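Local coordinates for protein putative nucleotide sugar epimerase/ dehydratase (PDB 2Q1S) that probably acts as an NADH-binding nucleotide-sugar epimerase or dehydratase of the short-chain dehydrogenase/reductase family, in the pathway of bacterial O-antigen biosynthesis, at residues A[179-182]-A[183-187]; A[122-125]-A[126-130]; A[134-137]-A[138-142]. All coordinates share one frame; numbering follows the deposited sequence.

In the fold
The three contacts lie on helices, or at their ends, in the Rossmann-fold part of the chain. Contact 2 spans the break between helices 119-126 and 128-137, and contact 3 closes the second of these helices. Contact 1 is the first turns of helix 180-199. Contacts 1 and 2 have centres about 9 Å apart and touch: Ser-184 OG lies 2.6 Å from Asp-122 OD2, a probable hydrogen bond. Both also touch NADH, contact 1 at the nicotinamide ribose and contact 2 at the adenine. Contact 3 is farther out, its centre about 18 Å from that of contact 2 and about 24 Å from that of contact 1. All three meet the second subunit.

Contact 1 (A[179-182]-A[183-187]); sequences SPYS and MSKIF. With NAI (1,4-dihydronicotinamide adenine dinucleotide), chain B.
Met-183 folds back along the start of its helix and lays its methyl CE against Pro-180 CA at 3.7 Å. The chain runs extended as far as SD and bends there, at chi3 -66°, which turns CE back onto the proline. Tyr-194 of the second subunit packs on both residues. The backbone N of Met-183 donates to Ser-179 O at 3.2 Å. In one of two modelled conformers, Ser-182 OG would be a second donor to that oxygen; this bond is therefore less certain.

Ser-179 is the N-cap of helix 180-199. Its OG accepts a hydrogen bond from Ser-182 N at 3.0 Å and is also hydrogen-bonded to Asn-112. The regular helix pattern follows, with Ser-184 N to Pro-180 O at 2.8 Å.

Tyr-181 and Lys-185 form the YxxxK motif of short-chain dehydrogenases/reductases, one helix turn apart and reaching the same ribose. Lys-185 CG sits over one face of the Tyr-181 ring, 4.1 Å from its centroid, in a CH-pi contact. The lysine chain then bends at chi2 and chi3, so that it curls across the ring before running out to the cofactor. Its NZ donates to O3D of NADH at 2.9 Å and to O2D of NADH at 3.1 Å, and also to Ser-149 O. Tyr-181 OH meets the same O2D of NADH at 2.6 Å, so that two protein groups hold this ribose hydroxyl. The tyrosine ring is further bordered by Thr-108 and Asn-126.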
# COMPACT_ATOMS: atom_id res chain seq x y z
N SER A 179 6.72 1.40 -10.76
CA SER A 179 5.54 2.23 -11.05
C SER A 179 4.58 2.17 -9.89
O SER A 179 4.59 1.21 -9.12
CB SER A 179 4.84 1.72 -12.30
OG SER A 179 4.38 0.39 -12.12
N PRO A 180 3.69 3.17 -9.81
CA PRO A 180 2.58 3.06 -8.86
C PRO A 180 1.72 1.82 -9.10
O PRO A 180 1.24 1.22 -8.17
CB PRO A 180 1.82 4.39 -9.05
CG PRO A 180 2.89 5.36 -9.57
CD PRO A 180 3.70 4.48 -10.51
N TYR A 181 1.51 1.45 -10.37
CA TYR A 181 0.85 0.20 -10.68
C TYR A 181 1.48 -0.96 -9.95
O TYR A 181 0.77 -1.77 -9.35
CB TYR A 181 0.95 -0.05 -12.20
CG TYR A 181 0.35 -1.37 -12.66
CD1 TYR A 181 1.10 -2.53 -12.68
CD2 TYR A 181 -0.95 -1.41 -13.16
CE1 TYR A 181 0.57 -3.71 -13.11
CE2 TYR A 181 -1.50 -2.61 -13.60
CZ TYR A 181 -0.73 -3.74 -13.56
OH TYR A 181 -1.27 -4.93 -14.03
N SER A 182 2.79 -1.11 -10.03
CA SER A 182 3.44 -2.27 -9.41
C SER A 182 3.22 -2.27 -7.88
O SER A 182 3.00 -3.32 -7.27
CB SER A 182 4.94 -2.31 -9.76
OG SER A 182 5.67 -1.24 -9.18
N MET A 183 3.27 -1.07 -7.30
CA MET A 183 3.03 -0.96 -5.85
C MET A 183 1.59 -1.32 -5.52
O MET A 183 1.33 -2.05 -4.59
CB MET A 183 3.37 0.46 -5.38
CG MET A 183 4.89 0.71 -5.49
SD MET A 183 5.38 2.28 -4.69
CE MET A 183 4.56 3.49 -5.73
N SER A 184 0.65 -0.78 -6.28
CA SER A 184 -0.77 -1.14 -6.04
C SER A 184 -1.01 -2.64 -6.11
O SER A 184 -1.77 -3.20 -5.29
CB SER A 184 -1.63 -0.48 -7.09
OG SER A 184 -1.78 0.91 -6.81
N LYS A 185 -0.37 -3.32 -7.07
CA LYS A 185 -0.59 -4.77 -7.18
C LYS A 185 -0.08 -5.48 -5.93
O LYS A 185 -0.74 -6.35 -5.37
CB LYS A 185 0.09 -5.37 -8.45
CG LYS A 185 -0.47 -4.85 -9.77
CD LYS A 185 -1.98 -4.82 -9.83
CE LYS A 185 -2.60 -6.20 -9.69
NZ LYS A 185 -4.12 -6.15 -9.86
N ILE A 186 1.06 -5.06 -5.42
CA ILE A 186 1.65 -5.65 -4.20
C ILE A 186 0.75 -5.30 -2.99
O ILE A 186 0.50 -6.15 -2.11
CB ILE A 186 3.09 -5.12 -3.99
CG1 ILE A 186 4.02 -5.75 -5.03
CG2 ILE A 186 3.54 -5.22 -2.52
CD1 ILE A 186 5.43 -5.10 -5.04
N PHE A 187 0.27 -4.06 -2.95
CA PHE A 187 -0.55 -3.65 -1.82
C PHE A 187 -1.80 -4.53 -1.72
O PHE A 187 -2.25 -4.88 -0.63
CB PHE A 187 -0.97 -2.18 -1.93
CG PHE A 187 0.19 -1.17 -1.84
CD1 PHE A 187 1.48 -1.55 -1.46
CD2 PHE A 187 -0.06 0.18 -2.10
CE1 PHE A 187 2.51 -0.60 -1.37
CE2 PHE A 187 1.01 1.13 -2.01
CZ PHE A 187 2.23 0.71 -1.64
PA NAI B . -7.88 -4.45 -18.27
O1A NAI B . -7.50 -3.02 -18.12
O2A NAI B . -8.45 -4.95 -19.62
O5B NAI B . -8.83 -4.91 -17.14
C5B NAI B . -9.06 -4.20 -15.92
C4B NAI B . -10.52 -3.81 -15.78
O4B NAI B . -10.69 -3.08 -14.58
C3B NAI B . -10.98 -2.90 -16.95
O3B NAI B . -12.18 -3.43 -17.54
C2B NAI B . -11.30 -1.59 -16.25
O2B NAI B . -12.37 -0.77 -16.81
C1B NAI B . -11.69 -2.07 -14.85
N9A NAI B . -11.64 -1.04 -13.82
C8A NAI B . -10.71 -0.05 -13.68
N7A NAI B . -10.99 0.66 -12.58
C5A NAI B . -12.09 0.14 -11.97
C6A NAI B . -12.91 0.42 -10.78
N6A NAI B . -12.64 1.43 -9.94
N1A NAI B . -13.99 -0.37 -10.50
C2A NAI B . -14.28 -1.39 -11.35
N3A NAI B . -13.60 -1.74 -12.46
C4A NAI B . -12.48 -1.01 -12.82
O3 NAI B . -6.51 -5.23 -17.98
PN NAI B . -6.24 -6.83 -17.83
O1N NAI B . -5.00 -7.16 -18.49
O2N NAI B . -7.56 -7.50 -18.12
O5D NAI B . -6.05 -6.95 -16.21
C5D NAI B . -6.90 -7.77 -15.39
C4D NAI B . -6.17 -8.01 -14.07
O4D NAI B . -5.01 -8.78 -14.33
C3D NAI B . -5.63 -6.73 -13.45
O3D NAI B . -5.84 -6.82 -12.04
C2D NAI B . -4.17 -6.72 -13.80
O2D NAI B . -3.39 -5.96 -12.84
C1D NAI B . -3.83 -8.19 -13.74
N1N NAI B . -2.67 -8.55 -14.52
C2N NAI B . -2.69 -8.60 -15.89
C3N NAI B . -1.56 -8.98 -16.61
C7N NAI B . -1.55 -9.02 -18.13
O7N NAI B . -0.53 -9.39 -18.69
N7N NAI B . -2.69 -8.67 -18.77
C4N NAI B . -0.38 -9.39 -15.92
C5N NAI B . -0.42 -9.37 -14.50
C6N NAI B . -1.58 -8.98 -13.83

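Contact 2 (A[122-125]-A[126-130]). With NAI (1,4-dihydronicotinamide adenine dinucleotide), chain B.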
# COMPACT_ATOMS: atom_id res chain seq x y z
N ASP A 122 -4.16 6.04 -10.47
CA ASP A 122 -3.81 4.67 -10.19
C ASP A 122 -4.34 4.26 -8.81
O ASP A 122 -4.95 3.22 -8.68
CB ASP A 122 -2.31 4.44 -10.24
CG ASP A 122 -1.97 3.01 -9.82
OD1 ASP A 122 -2.09 2.12 -10.71
OD2 ASP A 122 -1.63 2.78 -8.65
N HIS A 123 -4.16 5.12 -7.82
CA HIS A 123 -4.48 4.69 -6.47
C HIS A 123 -5.99 4.40 -6.37
O HIS A 123 -6.39 3.39 -5.78
CB HIS A 123 -4.07 5.82 -5.52
CG HIS A 123 -4.30 5.45 -4.10
ND1 HIS A 123 -3.38 4.70 -3.38
CD2 HIS A 123 -5.34 5.68 -3.29
CE1 HIS A 123 -3.87 4.50 -2.17
NE2 HIS A 123 -5.08 5.05 -2.11
N GLU A 124 -6.79 5.33 -6.93
CA GLU A 124 -8.26 5.19 -6.84
C GLU A 124 -8.73 3.89 -7.48
O GLU A 124 -9.62 3.21 -6.94
CB GLU A 124 -8.92 6.37 -7.54
CG GLU A 124 -10.43 6.22 -7.64
CD GLU A 124 -11.17 6.31 -6.30
OE1 GLU A 124 -10.67 6.87 -5.30
OE2 GLU A 124 -12.34 5.87 -6.30
N ASN A 125 -8.11 3.52 -8.59
CA ASN A 125 -8.57 2.36 -9.39
C ASN A 125 -7.73 1.11 -9.28
O ASN A 125 -7.98 0.12 -9.99
CB ASN A 125 -8.67 2.84 -10.84
CG ASN A 125 -9.67 3.95 -10.99
OD1 ASN A 125 -10.88 3.74 -10.84
ND2 ASN A 125 -9.18 5.18 -11.19
N ASN A 126 -6.77 1.09 -8.34
CA ASN A 126 -5.81 -0.00 -8.23
C ASN A 126 -5.48 -0.40 -6.77
O ASN A 126 -5.13 -1.54 -6.51
CB ASN A 126 -4.56 0.34 -9.05
CG ASN A 126 -3.89 -0.87 -9.68
OD1 ASN A 126 -4.33 -2.02 -9.56
ND2 ASN A 126 -2.83 -0.58 -10.42
N THR A 127 -5.52 0.59 -5.85
CA THR A 127 -5.25 0.28 -4.45
C THR A 127 -6.55 0.32 -3.67
O THR A 127 -6.90 -0.65 -2.96
CB THR A 127 -4.23 1.26 -3.82
OG1 THR A 127 -2.92 1.03 -4.40
CG2 THR A 127 -4.07 1.06 -2.30
N LEU A 128 -7.26 1.43 -3.79
CA LEU A 128 -8.46 1.61 -2.97
C LEU A 128 -9.56 0.63 -3.36
O LEU A 128 -10.38 0.25 -2.52
CB LEU A 128 -8.92 3.07 -3.05
CG LEU A 128 -10.11 3.46 -2.21
CD1 LEU A 128 -9.75 3.45 -0.69
CD2 LEU A 128 -10.62 4.81 -2.65
N THR A 129 -9.54 0.22 -4.62
CA THR A 129 -10.50 -0.78 -5.12
C THR A 129 -10.45 -2.04 -4.23
O THR A 129 -11.48 -2.51 -3.72
CB THR A 129 -10.07 -1.19 -6.55
OG1 THR A 129 -8.64 -1.36 -6.56
CG2 THR A 129 -10.49 -0.17 -7.55
N THR A 130 -9.26 -2.59 -4.02
CA THR A 130 -9.11 -3.81 -3.24
C THR A 130 -9.55 -3.62 -1.79
O THR A 130 -10.28 -4.46 -1.22
CB THR A 130 -7.66 -4.29 -3.30
OG1 THR A 130 -7.29 -4.38 -4.68
CG2 THR A 130 -7.52 -5.66 -2.63
PA NAI B . -7.88 -4.45 -18.27
O1A NAI B . -7.50 -3.02 -18.12
O2A NAI B . -8.45 -4.95 -19.62
O5B NAI B . -8.83 -4.91 -17.14
C5B NAI B . -9.06 -4.20 -15.92
C4B NAI B . -10.52 -3.81 -15.78
O4B NAI B . -10.69 -3.08 -14.58
C3B NAI B . -10.98 -2.90 -16.95
O3B NAI B . -12.18 -3.43 -17.54
C2B NAI B . -11.30 -1.59 -16.25
O2B NAI B . -12.37 -0.77 -16.81
C1B NAI B . -11.69 -2.07 -14.85
N9A NAI B . -11.64 -1.04 -13.82
C8A NAI B . -10.71 -0.05 -13.68
N7A NAI B . -10.99 0.66 -12.58
C5A NAI B . -12.09 0.14 -11.97
C6A NAI B . -12.91 0.42 -10.78
N6A NAI B . -12.64 1.43 -9.94
N1A NAI B . -13.99 -0.37 -10.50
C2A NAI B . -14.28 -1.39 -11.35
N3A NAI B . -13.60 -1.74 -12.46
C4A NAI B . -12.48 -1.01 -12.82
O3 NAI B . -6.51 -5.23 -17.98
PN NAI B . -6.24 -6.83 -17.83
O1N NAI B . -5.00 -7.16 -18.49
O2N NAI B . -7.56 -7.50 -18.12
O5D NAI B . -6.05 -6.95 -16.21
C5D NAI B . -6.90 -7.77 -15.39
C4D NAI B . -6.17 -8.01 -14.07
O4D NAI B . -5.01 -8.78 -14.33
C3D NAI B . -5.63 -6.73 -13.45
O3D NAI B . -5.84 -6.82 -12.04
C2D NAI B . -4.17 -6.72 -13.80
O2D NAI B . -3.39 -5.96 -12.84
C1D NAI B . -3.83 -8.19 -13.74
N1N NAI B . -2.67 -8.55 -14.52
C2N NAI B . -2.69 -8.60 -15.89
C3N NAI B . -1.56 -8.98 -16.61
C7N NAI B . -1.55 -9.02 -18.13
O7N NAI B . -0.53 -9.39 -18.69
N7N NAI B . -2.69 -8.67 -18.77
C4N NAI B . -0.38 -9.39 -15.92
C5N NAI B . -0.42 -9.37 -14.50
C6N NAI B . -1.58 -8.98 -13.83
O HOH W 1 -1.17 3.17 -4.08
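His-123 O is gripped by backbone amides of the residues that follow. Leu-128 N donates to His-123 O at 2.9 Å, almost straight. Thr-127 N reaches the same oxygen from a direction tilted 32° out of the carbonyl plane. Asn-126 N adds a weak, long bond. The bond to Leu-128 spans five residues, wider than an alpha-helical turn.

Side chains meet across the break. Asn-126 ND2 donates to Asp-122 OD1 at 2.8 Å, on the syn side of the carboxylate. The bond lies in the amide plane, which stands 71° from the carboxylate plane. Asp-122 OD2 turns to Ser-184, and Asn-126 OD1 to Thr-108. With CG swung opposite the backbone N (chi1 -177°), the His-123 ring reaches forward to Thr-127. Thr-127 CB lies over one face of this ring, 3.9 Å from its centroid. A water at the ring edge bridges His-123 ND1 and Thr-127 OG1, which is also hydrogen-bonded to Ser-184 OG. His-123 NE2 pairs with His-123 NE2 of the second subunit.

Asn-125 faces the cofactor, and its OD1 accepts from N6A of NADH at 3.0 Å. Its ND2 is held by Ala-121 O, which fixes the turn of the amide. The buried Asn-125 O has no partner, in keeping with the interrupted helix. Adenine recognition, and Asn-126 at the break against Tyr-181 and Lys-185, are consistent with the Rossmann-type cofactor site of short-chain dehydrogenases/reductases.

Contact 3 (A[134-137]-A[138-142])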
# COMPACT_ATOMS: atom_id res chain seq x y z
N TYR A 134 -12.77 -5.55 -0.13
CA TYR A 134 -12.54 -6.50 0.95
C TYR A 134 -13.28 -6.07 2.21
O TYR A 134 -13.83 -6.90 2.95
CB TYR A 134 -11.05 -6.62 1.21
CG TYR A 134 -10.29 -7.43 0.17
CD1 TYR A 134 -10.94 -7.92 -1.00
CD2 TYR A 134 -8.94 -7.71 0.34
CE1 TYR A 134 -10.24 -8.70 -1.92
CE2 TYR A 134 -8.21 -8.45 -0.58
CZ TYR A 134 -8.86 -8.94 -1.72
OH TYR A 134 -8.15 -9.70 -2.63
N GLU A 135 -13.30 -4.76 2.47
CA GLU A 135 -13.99 -4.25 3.66
C GLU A 135 -15.49 -4.57 3.62
O GLU A 135 -16.10 -4.88 4.64
CB GLU A 135 -13.75 -2.74 3.78
CG GLU A 135 -14.33 -2.09 5.02
CD GLU A 135 -13.76 -2.57 6.36
OE1 GLU A 135 -12.77 -3.36 6.46
OE2 GLU A 135 -14.40 -2.19 7.37
N ARG A 136 -16.07 -4.48 2.43
CA ARG A 136 -17.47 -4.85 2.23
C ARG A 136 -17.71 -6.37 2.34
O ARG A 136 -18.75 -6.77 2.93
CB ARG A 136 -18.03 -4.33 0.92
CG ARG A 136 -19.55 -4.61 0.74
CD ARG A 136 -20.39 -4.07 1.89
NE ARG A 136 -21.81 -4.42 1.71
CZ ARG A 136 -22.61 -4.82 2.70
NH1 ARG A 136 -22.15 -4.87 3.94
NH2 ARG A 136 -23.88 -5.13 2.45
N LEU A 137 -16.80 -7.16 1.77
CA LEU A 137 -16.96 -8.63 1.73
C LEU A 137 -16.67 -9.30 3.07
O LEU A 137 -17.02 -10.47 3.24
CB LEU A 137 -16.10 -9.26 0.66
CG LEU A 137 -16.28 -8.88 -0.81
CD1 LEU A 137 -15.22 -9.59 -1.61
CD2 LEU A 137 -17.71 -9.23 -1.31
N LYS A 138 -16.09 -8.58 4.04
CA LYS A 138 -15.40 -9.28 5.14
C LYS A 138 -16.28 -10.09 6.05
O LYS A 138 -15.74 -10.97 6.72
CB LYS A 138 -14.54 -8.35 6.01
CG LYS A 138 -15.27 -7.37 6.92
CD LYS A 138 -14.19 -6.42 7.47
CE LYS A 138 -14.57 -5.46 8.57
NZ LYS A 138 -13.35 -4.55 8.88
N HIS A 139 -17.57 -9.76 6.12
CA HIS A 139 -18.49 -10.49 6.98
C HIS A 139 -19.47 -11.35 6.17
O HIS A 139 -20.36 -11.98 6.75
CB HIS A 139 -19.24 -9.58 7.98
CG HIS A 139 -18.34 -8.88 8.96
ND1 HIS A 139 -17.34 -9.54 9.65
CD2 HIS A 139 -18.28 -7.58 9.35
CE1 HIS A 139 -16.71 -8.67 10.42
NE2 HIS A 139 -17.24 -7.48 10.25
N PHE A 140 -19.30 -11.39 4.85
CA PHE A 140 -20.14 -12.28 4.01
C PHE A 140 -19.83 -13.76 4.27
O PHE A 140 -18.66 -14.17 4.41
CB PHE A 140 -19.92 -11.99 2.53
CG PHE A 140 -20.60 -10.74 2.01
CD1 PHE A 140 -21.14 -9.80 2.89
CD2 PHE A 140 -20.65 -10.49 0.63
CE1 PHE A 140 -21.76 -8.65 2.38
CE2 PHE A 140 -21.25 -9.38 0.13
CZ PHE A 140 -21.80 -8.45 1.00
N LYS A 141 -20.88 -14.55 4.29
CA LYS A 141 -20.81 -15.93 4.75
C LYS A 141 -20.98 -16.96 3.62
O LYS A 141 -20.55 -18.10 3.76
CB LYS A 141 -21.89 -16.18 5.84
CG LYS A 141 -21.65 -15.42 7.17
CD LYS A 141 -20.37 -15.97 7.82
CE LYS A 141 -20.14 -15.49 9.24
NZ LYS A 141 -19.67 -14.10 9.27
N ARG A 142 -21.58 -16.53 2.51
CA ARG A 142 -21.79 -17.43 1.37
C ARG A 142 -20.50 -17.56 0.55
O ARG A 142 -20.36 -18.50 -0.22
CB ARG A 142 -22.92 -16.90 0.48
CG ARG A 142 -23.31 -17.88 -0.61
CD ARG A 142 -24.61 -17.52 -1.30
NE ARG A 142 -24.72 -18.23 -2.58
CZ ARG A 142 -25.72 -18.12 -3.44
NH1 ARG A 142 -26.82 -17.43 -3.13
NH2 ARG A 142 -25.66 -18.77 -4.59
O HOH W 2 -14.42 -2.67 10.21
O HOH W 3 -19.38 -7.64 5.45
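Glu-135 and Lys-138 run alongside one another in the same direction and join in a salt bridge. Lys-138 NZ is 2.8 Å from Glu-135 OE1, which it meets on the syn side, 23° out of the carboxylate plane. Its bond to OE2 is weak. At chi1 71° the Lys-138 side chain leaves CB flanked by both backbone branches, and from there it runs extended to the carboxylate. Glu-135 OE1 is also bonded to Tyr-195, and Pro-119 of the second subunit packs on both charged side chains.

Backbone bonds close the turn. Phe-140 N donates to Leu-137 O at 2.9 Å, from above the carbonyl plane. A water accepts from His-139 N and donates to Arg-136 O, bridging the two.

Aromatic and apolar contacts centre on Phe-140. Its CE1 stands 3.9 Å above the guanidinium plane of Arg-136, over the middle of the group. The two planes are 77° apart, so the ring comes to the guanidinium nearly upright. Arg-136 NH2 is meanwhile held by Leu-96 O. Across the ring from CE1, Phe-140 CD2 touches Leu-137 CD2 at 3.7 Å, while Leu-137 also packs on Val-146.

A type I beta turn from Leu-137 to Phe-140 thus ends helix 128-137 and leads the chain toward strand 145-151. This is the return leg of a beta-alpha-beta crossover from the parallel strand 102-105, the repeating unit of the Rossmann fold.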